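PDB 3ROT: ABC sugar transporter, periplasmic sugar binding protein from Legionella pneumophila subsp. pneumophila, which probably binds a sugar in the periplasm and delivers it to an ABC transporter for import. Local coordinates for residues G116-L119 and G120-L124; L207-P210 and D211-D214; P96-K99 and T100-P103. One frame throughout, in Å; residues are numbered along the deposited sequence.

Interaction 1. Residues G116-L119 and G120-L124; sequences GKKL and GEKAL
Gly116 and Gly120, Lys117 and Glu121, Lys118 and Lys122, and Leu119 and Ala123 are successive i to i+4 pairs on one alpha-helix, and the backbone bonds of this turn carry most of the contact. Gly120 N gives a nearly straight bond to Gly116 O (2.9 Å, 167° at the hydrogen), and Glu121 N and Ala123 N reach Lys117 O and Leu119 O in the same manner. The bond from Lys122 N to Lys118 O is more bent, at 150°.

Side-chain carbons also rest on backbone carbonyls of the preceding turn. Glu121 runs extended along that turn, CG anti to its own carbonyl carbon (chi1 -59°), which brings Glu121 CG to 3.2 Å from Lys117 O. Ala123 CB rests 3.6 Å from Leu119 O.

Among the charged groups, Lys118 and Lys122 run alongside each other in the same direction, and the repeated bends of the Lys122 chain at chi2, chi3 and chi4 curl its ammonium back until Lys122 NZ lies 3.8 Å from Lys118 CE. The two NZ atoms of Lys118 and Lys122 are then 4.4 Å apart, a like-charge approach that would tend to be unfavourable. Lys122 also makes a cation-pi contact with Tyr241, while Lys117 NZ is hydrogen-bonded to Thr154 OG1.

Helix 112-126 packs on the five-stranded parallel sheet, Leu119 touching Tyr222 and Phe224 of strand 220-224 and Tyr241 and Met243 of strand 241-243, with Ala123 joining it on Tyr222; Lys117, Glu121 and Leu124 meet Ile155 of the adjacent helix 143-158.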
ATOM      1  N   GLY A 116       5.647  14.176 -18.527  1.00 23.03           N
ATOM      2  CA  GLY A 116       4.213  14.256 -18.750  1.00 22.10           C
ATOM      3  C   GLY A 116       3.907  14.397 -20.231  1.00 24.07           C
ATOM      4  O   GLY A 116       3.055  13.693 -20.776  1.00 24.84           O
ATOM      5  N   LYS A 117       4.611  15.307 -20.896  1.00 23.85           N
ATOM      6  CA  LYS A 117       4.402  15.515 -22.330  1.00 25.49           C
ATOM      7  C   LYS A 117       4.635  14.215 -23.072  1.00 24.44           C
ATOM      8  O   LYS A 117       3.852  13.840 -23.938  1.00 24.56           O
ATOM      9  CB  LYS A 117       5.368  16.559 -22.883  1.00 27.07           C
ATOM     10  CG  LYS A 117       5.178  17.948 -22.328  1.00 31.42           C
ATOM     11  CD  LYS A 117       6.119  18.920 -23.036  1.00 36.00           C
ATOM     12  CE  LYS A 117       5.971  20.337 -22.488  1.00 40.29           C
ATOM     13  NZ  LYS A 117       4.564  20.824 -22.578  1.00 43.76           N
ATOM     14  N   LYS A 118       5.722  13.536 -22.723  1.00 23.36           N
ATOM     15  CA  LYS A 118       6.066  12.269 -23.347  1.00 25.05           C
ATOM     16  C   LYS A 118       4.998  11.199 -23.121  1.00 24.44           C
ATOM     17  O   LYS A 118       4.696  10.409 -24.021  1.00 24.70           O
ATOM     18  CB  LYS A 118       7.413  11.788 -22.813  1.00 30.26           C
ATOM     19  CG  LYS A 118       7.716  10.333 -23.113  1.00 38.55           C
ATOM     20  CD  LYS A 118       7.989  10.087 -24.586  1.00 43.33           C
ATOM     21  CE  LYS A 118       8.234   8.604 -24.830  1.00 46.49           C
ATOM     22  NZ  LYS A 118       9.261   8.046 -23.890  1.00 46.89           N
ATOM     23  N   LEU A 119       4.419  11.163 -21.926  1.00 23.92           N
ATOM     24  CA  LEU A 119       3.402  10.155 -21.669  1.00 24.40           C
ATOM     25  C   LEU A 119       2.192  10.487 -22.521  1.00 22.71           C
ATOM     26  O   LEU A 119       1.590   9.605 -23.116  1.00 19.30           O
ATOM     27  CB  LEU A 119       3.013  10.104 -20.192  1.00 23.27           C
ATOM     28  CG  LEU A 119       2.116   8.904 -19.873  1.00 24.32           C
ATOM     29  CD1 LEU A 119       2.764   7.624 -20.420  1.00 22.86           C
ATOM     30  CD2 LEU A 119       1.883   8.808 -18.367  1.00 23.71           C
ATOM     31  N   GLY A 120       1.859  11.772 -22.574  1.00 24.49           N
ATOM     32  CA  GLY A 120       0.741  12.219 -23.382  1.00 24.52           C
ATOM     33  C   GLY A 120       0.913  11.820 -24.839  1.00 24.63           C
ATOM     34  O   GLY A 120      -0.013  11.300 -25.440  1.00 25.70           O
ATOM     35  N   GLU A 121       2.099  12.043 -25.404  1.00 25.88           N
ATOM     36  CA  GLU A 121       2.362  11.699 -26.802  1.00 28.31           C
ATOM     37  C   GLU A 121       2.296  10.194 -27.078  1.00 28.29           C
ATOM     38  O   GLU A 121       1.868   9.770 -28.152  1.00 26.60           O
ATOM     39  CB  GLU A 121       3.738  12.220 -27.236  1.00 31.24           C
ATOM     40  CG  GLU A 121       3.914  13.721 -27.109  1.00 39.78           C
ATOM     41  CD  GLU A 121       5.339  14.172 -27.403  1.00 44.64           C
ATOM     42  OE1 GLU A 121       6.288  13.552 -26.873  1.00 48.05           O
ATOM     43  OE2 GLU A 121       5.510  15.152 -28.158  1.00 46.72           O
ATOM     44  N   LYS A 122       2.726   9.388 -26.112  1.00 26.49           N
ATOM     45  CA  LYS A 122       2.708   7.942 -26.283  1.00 27.00           C
ATOM     46  C   LYS A 122       1.274   7.403 -26.258  1.00 25.02           C
ATOM     47  O   LYS A 122       0.918   6.522 -27.040  1.00 25.41           O
ATOM     48  CB  LYS A 122       3.553   7.275 -25.188  1.00 27.98           C
ATOM     49  CG  LYS A 122       3.521   5.754 -25.197  1.00 31.27           C
ATOM     50  CD  LYS A 122       3.888   5.169 -26.549  1.00 33.24           C
ATOM     51  CE  LYS A 122       5.186   5.753 -27.072  1.00 36.81           C
ATOM     52  NZ  LYS A 122       6.268   5.652 -26.063  1.00 40.44           N
ATOM     53  N   ALA A 123       0.456   7.939 -25.359  1.00 24.63           N
ATOM     54  CA  ALA A 123      -0.936   7.518 -25.245  1.00 24.93           C
ATOM     55  C   ALA A 123      -1.705   7.832 -26.533  1.00 26.77           C
ATOM     56  O   ALA A 123      -2.580   7.076 -26.941  1.00 26.56           O
ATOM     57  CB  ALA A 123      -1.598   8.214 -24.055  1.00 24.56           C
ATOM     58  N   LEU A 124      -1.378   8.951 -27.173  1.00 26.82           N
ATOM     59  CA  LEU A 124      -2.065   9.327 -28.404  1.00 30.13           C
ATOM     60  C   LEU A 124      -1.623   8.440 -29.558  1.00 30.21           C
ATOM     61  O   LEU A 124      -2.367   8.242 -30.515  1.00 30.86           O
ATOM     62  CB  LEU A 124      -1.814  10.799 -28.736  1.00 30.78           C
ATOM     63  CG  LEU A 124      -2.358  11.781 -27.696  1.00 34.34           C
ATOM     64  CD1 LEU A 124      -2.272  13.190 -28.238  1.00 35.86           C
ATOM     65  CD2 LEU A 124      -3.802  11.443 -27.366  1.00 34.02           C
TER

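Interaction 2. Residues L207-P210 and D211-D214; sequences LLHP and DRYD
Arg212 lies alongside His209, both side chains pointing the same way from a tight turn of the backbone. Arg212 CB sits 3.6 Å from His209 O. CG and CD then pass the beta-carbon of the histidine, Arg212 CD at 3.7 Å from His209 CB. Because the chain is extended from CG to NE (chi3 -178°), it continues straight along the imidazole, Arg212 NE coming 3.7 Å from His209 CD2. The guanidinium ends over one face of the ring, its plane 26° from the imidazole plane, with Arg212 NH1 displaced toward the ring's rim and 4.0 Å from His209 NE2.

His209 is where helix 197-208 gives way to the short, weakly bonded helix 210-213, and its carbonyl accepts a bond from Tyr213 N (His209 O to Tyr213 N 3.2 Å, 149° at the hydrogen). That helix finishes in a Schellman motif at Asp214, whose phi is positive. The same His209 O lies in the plane of the Tyr213 ring, at its edge, 3.2 Å from Tyr213 CD2; the tyrosine also packs on Gln205 and Met206 of helix 197-208. In the assembly, Arg212 O accepts a hydrogen bond from Gln23 of the second subunit, and Arg212 packs on Phe248 of that chain.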
ATOM      1  N   LEU A 207     -10.043  -3.086 -12.849  1.00 25.71           N
ATOM      2  CA  LEU A 207      -9.736  -3.570 -14.193  1.00 24.86           C
ATOM      3  C   LEU A 207      -9.590  -5.091 -14.196  1.00 25.52           C
ATOM      4  O   LEU A 207      -9.816  -5.743 -15.215  1.00 23.62           O
ATOM      5  CB  LEU A 207      -8.436  -2.945 -14.711  1.00 23.91           C
ATOM      6  CG  LEU A 207      -8.387  -1.425 -14.871  1.00 26.54           C
ATOM      7  CD1 LEU A 207      -6.941  -1.021 -15.165  1.00 25.64           C
ATOM      8  CD2 LEU A 207      -9.335  -0.963 -15.990  1.00 25.45           C
ATOM      9  N   LEU A 208      -9.202  -5.645 -13.051  1.00 25.38           N
ATOM     10  CA  LEU A 208      -9.018  -7.091 -12.911  1.00 26.81           C
ATOM     11  C   LEU A 208     -10.334  -7.816 -12.582  1.00 27.02           C
ATOM     12  O   LEU A 208     -10.484  -9.005 -12.871  1.00 28.42           O
ATOM     13  CB  LEU A 208      -7.972  -7.386 -11.822  1.00 27.53           C
ATOM     14  CG  LEU A 208      -6.492  -7.100 -12.119  1.00 28.34           C
ATOM     15  CD1 LEU A 208      -5.675  -7.180 -10.825  1.00 29.58           C
ATOM     16  CD2 LEU A 208      -5.970  -8.107 -13.134  1.00 28.29           C
ATOM     17  N   HIS A 209     -11.275  -7.101 -11.970  1.00 27.16           N
ATOM     18  CA  HIS A 209     -12.577  -7.674 -11.622  1.00 28.97           C
ATOM     19  C   HIS A 209     -13.650  -6.652 -11.960  1.00 26.86           C
ATOM     20  O   HIS A 209     -14.326  -6.122 -11.086  1.00 26.82           O
ATOM     21  CB  HIS A 209     -12.616  -8.031 -10.133  1.00 32.02           C
ATOM     22  CG  HIS A 209     -11.624  -9.088  -9.755  1.00 37.43           C
ATOM     23  ND1 HIS A 209     -10.323  -8.799  -9.405  1.00 40.04           N
ATOM     24  CD2 HIS A 209     -11.728 -10.438  -9.733  1.00 38.71           C
ATOM     25  CE1 HIS A 209      -9.670  -9.925  -9.182  1.00 40.06           C
ATOM     26  NE2 HIS A 209     -10.498 -10.933  -9.374  1.00 39.33           N
ATOM     27  N   PRO A 210     -13.816  -6.366 -13.260  1.00 26.69           N
ATOM     28  CA  PRO A 210     -14.814  -5.383 -13.689  1.00 26.82           C
ATOM     29  C   PRO A 210     -16.251  -5.650 -13.250  1.00 26.90           C
ATOM     30  O   PRO A 210     -16.969  -4.717 -12.912  1.00 25.14           O
ATOM     31  CB  PRO A 210     -14.626  -5.332 -15.209  1.00 26.18           C
ATOM     32  CG  PRO A 210     -14.101  -6.713 -15.546  1.00 27.76           C
ATOM     33  CD  PRO A 210     -13.156  -7.012 -14.410  1.00 25.53           C
ATOM     34  N   ASP A 211     -16.674  -6.911 -13.229  1.00 29.35           N
ATOM     35  CA  ASP A 211     -18.039  -7.213 -12.802  1.00 31.43           C
ATOM     36  C   ASP A 211     -18.230  -6.900 -11.315  1.00 30.68           C
ATOM     37  O   ASP A 211     -19.241  -6.316 -10.927  1.00 30.72           O
ATOM     38  CB  ASP A 211     -18.385  -8.682 -13.073  1.00 35.81           C
ATOM     39  CG  ASP A 211     -18.267  -9.047 -14.544  1.00 42.38           C
ATOM     40  OD1 ASP A 211     -18.697  -8.235 -15.397  1.00 41.13           O
ATOM     41  OD2 ASP A 211     -17.751 -10.149 -14.845  1.00 45.92           O
ATOM     42  N   ARG A 212     -17.254  -7.274 -10.490  1.00 28.12           N
ATOM     43  CA  ARG A 212     -17.328  -7.016  -9.051  1.00 28.56           C
ATOM     44  C   ARG A 212     -17.419  -5.533  -8.703  1.00 30.11           C
ATOM     45  O   ARG A 212     -18.070  -5.156  -7.729  1.00 29.18           O
ATOM     46  CB  ARG A 212     -16.109  -7.589  -8.336  1.00 27.80           C
ATOM     47  CG  ARG A 212     -15.990  -9.089  -8.383  1.00 27.19           C
ATOM     48  CD  ARG A 212     -14.829  -9.554  -7.541  1.00 29.46           C
ATOM     49  NE  ARG A 212     -14.666 -11.001  -7.604  1.00 30.94           N
ATOM     50  CZ  ARG A 212     -13.751 -11.689  -6.926  1.00 33.31           C
ATOM     51  NH1 ARG A 212     -12.896 -11.070  -6.116  1.00 31.21           N
ATOM     52  NH2 ARG A 212     -13.688 -13.003  -7.069  1.00 33.04           N
ATOM     53  N   TYR A 213     -16.752  -4.697  -9.494  1.00 30.52           N
ATOM     54  CA  TYR A 213     -16.744  -3.262  -9.253  1.00 29.62           C
ATOM     55  C   TYR A 213     -17.657  -2.469 -10.172  1.00 31.22           C
ATOM     56  O   TYR A 213     -17.705  -1.255 -10.075  1.00 33.03           O
ATOM     57  CB  TYR A 213     -15.312  -2.733  -9.377  1.00 29.03           C
ATOM     58  CG  TYR A 213     -14.406  -3.255  -8.290  1.00 25.95           C
ATOM     59  CD1 TYR A 213     -14.253  -2.562  -7.091  1.00 24.97           C
ATOM     60  CD2 TYR A 213     -13.792  -4.496  -8.415  1.00 26.38           C
ATOM     61  CE1 TYR A 213     -13.518  -3.102  -6.042  1.00 26.25           C
ATOM     62  CE2 TYR A 213     -13.064  -5.046  -7.375  1.00 26.60           C
ATOM     63  CZ  TYR A 213     -12.932  -4.354  -6.191  1.00 25.30           C
ATOM     64  OH  TYR A 213     -12.247  -4.938  -5.142  1.00 30.90           O
ATOM     65  N   ASP A 214     -18.393  -3.146 -11.045  1.00 32.99           N
ATOM     66  CA  ASP A 214     -19.276  -2.448 -11.986  1.00 36.44           C
ATOM     67  C   ASP A 214     -18.458  -1.408 -12.742  1.00 34.23           C
ATOM     68  O   ASP A 214     -18.782  -0.221 -12.753  1.00 35.00           O
ATOM     69  CB  ASP A 214     -20.433  -1.753 -11.258  1.00 39.84           C
ATOM     70  CG  ASP A 214     -21.428  -2.735 -10.676  1.00 44.46           C
ATOM     71  OD1 ASP A 214     -21.988  -3.549 -11.450  1.00 47.10           O
ATOM     72  OD2 ASP A 214     -21.650  -2.692  -9.445  1.00 48.10           O
TER

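Interaction 3. Residues P96-K99 and T100-P103; sequences PKDK and TKNP
Asp98 grips Thr100 through its carboxylate. Asp98 OD1 accepts the backbone N-H of Thr100 at 2.9 Å from Thr100 N, the donor standing 60° out of the carboxylate plane. The Thr100 hydroxyl probably bonds the same oxygen, but the modelled 2.5 Å from Thr100 OG1 to Asp98 OD1 is too short to be relied on, and Asp98 OD2 is also close to OG1. The aspartate swings its CG opposite the backbone N (chi1 173°), while the threonine sets OG1 between its own N and carbonyl carbon (chi1 59°); together these rotations turn carboxylate and hydroxyl onto each other. The bond from Thr100 N to Asp98 OD1, from the residue two places on, makes an Asx turn.

The backbone closes round this pair. Asn102 N binds Asp98 O at 3.0 Å, and a CA-H...O contact joins Pro103 CA to Lys99 O. Beside the turn, Pro96 CG packs on Asn102 CB (3.6 Å).

Further out, Lys97 N is bonded to Asp72 OD1 and Lys101 O to Gln80 NE2, and the ammonium of Lys99 bonds Tyr104 O. This loop links strand 89-92 to strand 107-109, neighbours in the six-stranded parallel sheet, and lies against helix 76-85, where Asn102 and Pro103 touch Leu79 and Pro103 also meets Gln80 and Asn83.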
ATOM      1  N   PRO A  96      12.153  22.021  -6.269  1.00 27.66           N
ATOM      2  CA  PRO A  96      11.426  23.292  -6.257  1.00 28.51           C
ATOM      3  C   PRO A  96      11.695  24.089  -7.533  1.00 29.81           C
ATOM      4  O   PRO A  96      12.649  23.814  -8.255  1.00 30.08           O
ATOM      5  CB  PRO A  96      11.985  23.984  -5.020  1.00 27.90           C
ATOM      6  CG  PRO A  96      13.429  23.577  -5.064  1.00 28.01           C
ATOM      7  CD  PRO A  96      13.338  22.088  -5.394  1.00 26.39           C
ATOM      8  N   LYS A  97      10.868  25.088  -7.805  1.00 32.40           N
ATOM      9  CA  LYS A  97      11.063  25.896  -9.005  1.00 36.80           C
ATOM     10  C   LYS A  97      12.200  26.918  -8.849  1.00 36.46           C
ATOM     11  O   LYS A  97      12.923  27.205  -9.801  1.00 36.79           O
ATOM     12  CB  LYS A  97       9.764  26.628  -9.375  1.00 40.26           C
ATOM     13  CG  LYS A  97       9.370  27.729  -8.403  1.00 46.03           C
ATOM     14  CD  LYS A  97       8.299  28.654  -8.984  1.00 50.93           C
ATOM     15  CE  LYS A  97       6.958  27.942  -9.160  1.00 55.20           C
ATOM     16  NZ  LYS A  97       5.891  28.844  -9.705  1.00 56.31           N
ATOM     17  N   ASP A  98      12.373  27.451  -7.646  1.00 36.38           N
ATOM     18  CA  ASP A  98      13.400  28.461  -7.416  1.00 37.24           C
ATOM     19  C   ASP A  98      14.402  28.087  -6.334  1.00 36.92           C
ATOM     20  O   ASP A  98      14.098  28.156  -5.143  1.00 37.69           O
ATOM     21  CB  ASP A  98      12.717  29.785  -7.072  1.00 40.08           C
ATOM     22  CG  ASP A  98      13.693  30.864  -6.653  1.00 41.66           C
ATOM     23  OD1 ASP A  98      14.867  30.834  -7.083  1.00 43.92           O
ATOM     24  OD2 ASP A  98      13.269  31.761  -5.902  1.00 43.34           O
ATOM     25  N   LYS A  99      15.608  27.713  -6.748  1.00 37.10           N
ATOM     26  CA  LYS A  99      16.623  27.317  -5.783  1.00 39.47           C
ATOM     27  C   LYS A  99      17.311  28.457  -5.044  1.00 39.63           C
ATOM     28  O   LYS A  99      18.160  28.209  -4.178  1.00 39.51           O
ATOM     29  CB  LYS A  99      17.677  26.408  -6.433  1.00 41.36           C
ATOM     30  CG  LYS A  99      18.300  26.940  -7.704  1.00 41.66           C
ATOM     31  CD  LYS A  99      19.655  26.274  -7.953  1.00 44.10           C
ATOM     32  CE  LYS A  99      19.587  24.757  -7.857  1.00 41.29           C
ATOM     33  NZ  LYS A  99      20.950  24.156  -7.810  1.00 38.35           N
ATOM     34  N   THR A 100      16.972  29.702  -5.378  1.00 38.65           N
ATOM     35  CA  THR A 100      17.565  30.827  -4.660  1.00 39.95           C
ATOM     36  C   THR A 100      16.888  30.808  -3.297  1.00 38.16           C
ATOM     37  O   THR A 100      17.539  30.945  -2.265  1.00 38.36           O
ATOM     38  CB  THR A 100      17.283  32.183  -5.341  1.00 41.75           C
ATOM     39  OG1 THR A 100      15.871  32.394  -5.423  1.00 45.74           O
ATOM     40  CG2 THR A 100      17.882  32.218  -6.742  1.00 43.36           C
ATOM     41  N   LYS A 101      15.571  30.601  -3.310  1.00 38.39           N
ATOM     42  CA  LYS A 101      14.769  30.539  -2.092  1.00 37.81           C
ATOM     43  C   LYS A 101      14.870  29.159  -1.450  1.00 36.16           C
ATOM     44  O   LYS A 101      14.778  29.027  -0.229  1.00 34.39           O
ATOM     45  CB  LYS A 101      13.304  30.851  -2.415  1.00 40.16           C
ATOM     46  CG  LYS A 101      13.124  32.198  -3.088  1.00 45.01           C
ATOM     47  CD  LYS A 101      11.681  32.471  -3.504  1.00 48.97           C
ATOM     48  CE  LYS A 101      10.794  32.806  -2.318  1.00 51.43           C
ATOM     49  NZ  LYS A 101       9.470  33.337  -2.765  1.00 53.23           N
ATOM     50  N   ASN A 102      15.058  28.138  -2.284  1.00 35.42           N
ATOM     51  CA  ASN A 102      15.166  26.756  -1.819  1.00 34.04           C
ATOM     52  C   ASN A 102      16.486  26.157  -2.288  1.00 33.90           C
ATOM     53  O   ASN A 102      16.517  25.322  -3.193  1.00 33.29           O
ATOM     54  CB  ASN A 102      13.999  25.923  -2.362  1.00 32.53           C
ATOM     55  CG  ASN A 102      12.653  26.479  -1.958  1.00 31.07           C
ATOM     56  OD1 ASN A 102      11.959  27.113  -2.757  1.00 30.63           O
ATOM     57  ND2 ASN A 102      12.280  26.254  -0.709  1.00 29.97           N
ATOM     58  N   PRO A 103      17.596  26.561  -1.653  1.00 32.95           N
ATOM     59  CA  PRO A 103      18.923  26.065  -2.020  1.00 32.67           C
ATOM     60  C   PRO A 103      19.160  24.570  -1.845  1.00 31.07           C
ATOM     61  O   PRO A 103      18.743  23.963  -0.856  1.00 32.63           O
ATOM     62  CB  PRO A 103      19.854  26.902  -1.144  1.00 31.48           C
ATOM     63  CG  PRO A 103      19.042  27.100   0.091  1.00 30.93           C
ATOM     64  CD  PRO A 103      17.670  27.412  -0.451  1.00 32.55           C
TER

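All three are local contacts, following one another along the chain in the order 3, 1, 2. Interaction 3 belongs to the lobe built on the six-stranded sheet, whereas interactions 1 and 2 belong to the lobe of the five-stranded sheet, the two-lobed plan of periplasmic sugar-binding proteins. Interactions 2 and 3 lie on opposite sides of the chain's centre, their own centres about 45 Å apart. Interaction 1 is about 27 Å from interaction 2 and 28 Å from interaction 3, centre to centre, and its nearest atoms are some 14 and 15 Å from theirs. None touches another. Of the three, interaction 2 alone meets the second subunit.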